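Local coordinates for putative acyl-[acyl-carrier-protein]--UDP-N-acetylglucosamine O-acyltransferase (Bacteroides fragilis, PDB 4R36) that probably transfers an acyl chain from acyl carrier protein to UDP-N-acetylglucosamine, using a left-handed beta-helix fold, at residues 227-230 with 231-235. Sequence-based numbering, arbitrary orientation.
Sequences NIHN and AYRII
The guanidinium of Arg233 lies flat against the imidazole of His229, one turn earlier in the same helix, with the two planes 19° apart and their centres separated by 3.4 Å. Arg233 NH2 is poised over the middle of the His229 ring, about equally near all five ring atoms, while CZ lies toward the rim by CD2; the stack is very tight and its exact spacing doubtful. With CG anti to the backbone N (chi1 -155°), the imidazole stands out from the helix beside its own turn, and the extended arginine runs back along the helix to cover it. At its edge the guanidinium also meets the amide of Asn230, whose plane is turned 60° from it; Arg233 NH1 donates to Asn230 OD1 over a very short, bent path of doubtful length, and forms a salt bridge with Glu226. All these residues belong to helix 222-237 of the C-terminal helical domain that follows the left-handed beta helix in LpxA. On another side of this helix Ile228 and Tyr232 lie side by side, Ile228 CG2 4.0 Å from Tyr232 CD2, both packed on Ile210 of strand 206-210, and the phenol OH of Tyr232 is hydrogen-bonded to the carbonyl of Pro196.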
loop_
_atom_site.group_PDB
_atom_site.type_symbol
_atom_site.label_atom_id
_atom_site.label_comp_id
_atom_site.label_asym_id
_atom_site.label_seq_id
_atom_site.Cartn_x
_atom_site.Cartn_y
_atom_site.Cartn_z
ATOM N N ASN A 227 21.480 -14.328 26.786
ATOM C CA ASN A 227 20.447 -14.397 27.800
ATOM C C ASN A 227 19.045 -14.179 27.217
ATOM O O ASN A 227 18.094 -14.844 27.621
ATOM C CB ASN A 227 20.747 -13.411 28.959
ATOM C CG ASN A 227 22.052 -13.781 29.750
ATOM O OD1 ASN A 227 22.540 -14.912 29.676
ATOM N ND2 ASN A 227 22.598 -12.824 30.476
ATOM N N ILE A 228 18.956 -13.220 26.307
ATOM C CA ILE A 228 17.699 -12.920 25.653
ATOM C C ILE A 228 17.281 -14.176 24.882
ATOM O O ILE A 228 16.106 -14.604 24.909
ATOM C CB ILE A 228 17.841 -11.688 24.734
ATOM C CG1 ILE A 228 18.009 -10.432 25.586
ATOM C CG2 ILE A 228 16.650 -11.546 23.759
ATOM C CD1 ILE A 228 18.476 -9.219 24.824
ATOM N N HIS A 229 18.257 -14.785 24.215
ATOM C CA HIS A 229 17.949 -15.967 23.424
ATOM C C HIS A 229 17.433 -17.087 24.296
ATOM O O HIS A 229 16.410 -17.729 24.005
ATOM C CB HIS A 229 19.215 -16.406 22.615
ATOM C CG HIS A 229 18.861 -17.178 21.402
ATOM N ND1 HIS A 229 19.533 -17.059 20.209
ATOM C CD2 HIS A 229 17.797 -17.982 21.160
ATOM C CE1 HIS A 229 18.960 -17.843 19.312
ATOM N NE2 HIS A 229 17.902 -18.413 19.866
ATOM N N ASN A 230 18.102 -17.302 25.420
ATOM C CA ASN A 230 17.662 -18.280 26.391
ATOM C C ASN A 230 16.314 -18.007 27.004
ATOM O O ASN A 230 15.520 -18.941 27.153
ATOM C CB ASN A 230 18.727 -18.499 27.459
ATOM C CG ASN A 230 19.915 -19.293 26.903
ATOM O OD1 ASN A 230 19.757 -20.051 25.938
ATOM N ND2 ASN A 230 21.103 -19.063 27.439
ATOM N N ALA A 231 15.999 -16.739 27.290
ATOM C CA ALA A 231 14.648 -16.454 27.768
ATOM C C ALA A 231 13.580 -16.877 26.726
ATOM O O ALA A 231 12.569 -17.491 27.070
ATOM C CB ALA A 231 14.508 -14.983 28.113
ATOM N N TYR A 232 13.828 -16.579 25.454
ATOM C CA TYR A 232 12.856 -16.959 24.434
ATOM C C TYR A 232 12.791 -18.416 24.080
ATOM O O TYR A 232 11.732 -18.901 23.673
ATOM C CB TYR A 232 12.979 -16.072 23.201
ATOM C CG TYR A 232 12.367 -14.712 23.438
ATOM C CD1 TYR A 232 11.014 -14.567 23.593
ATOM C CD2 TYR A 232 13.165 -13.556 23.496
ATOM C CE1 TYR A 232 10.442 -13.320 23.896
ATOM C CE2 TYR A 232 12.615 -12.296 23.708
ATOM C CZ TYR A 232 11.234 -12.180 23.888
ATOM O OH TYR A 232 10.598 -10.982 24.097
ATOM N N ARG A 233 13.875 -19.136 24.265
ATOM C CA ARG A 233 13.815 -20.631 24.251
ATOM C C ARG A 233 12.925 -21.159 25.309
ATOM O O ARG A 233 12.157 -22.047 25.077
ATOM C CB ARG A 233 15.194 -21.310 24.375
ATOM C CG ARG A 233 16.078 -21.100 23.211
ATOM C CD ARG A 233 17.492 -21.728 23.344
ATOM N NE ARG A 233 18.278 -21.187 22.231
ATOM C CZ ARG A 233 19.389 -20.449 22.293
ATOM N NH1 ARG A 233 19.972 -20.148 23.450
ATOM N NH2 ARG A 233 19.949 -20.022 21.155
ATOM N N ILE A 234 12.996 -20.602 26.517
ATOM C CA ILE A 234 12.101 -20.973 27.559
ATOM C C ILE A 234 10.671 -20.603 27.205
ATOM O O ILE A 234 9.775 -21.369 27.440
ATOM C CB ILE A 234 12.490 -20.335 28.914
ATOM C CG1 ILE A 234 13.777 -20.984 29.429
ATOM C CG2 ILE A 234 11.366 -20.499 29.947
ATOM C CD1 ILE A 234 14.492 -20.150 30.485
ATOM N N ILE A 235 10.458 -19.395 26.698
ATOM C CA ILE A 235 9.111 -18.928 26.458
ATOM C C ILE A 235 8.419 -19.669 25.307
ATOM O O ILE A 235 7.272 -20.038 25.410
ATOM C CB ILE A 235 9.105 -17.368 26.241
ATOM C CG1 ILE A 235 9.383 -16.682 27.562
ATOM C CG2 ILE A 235 7.754 -16.876 25.707
ATOM C CD1 ILE A 235 9.940 -15.293 27.435
#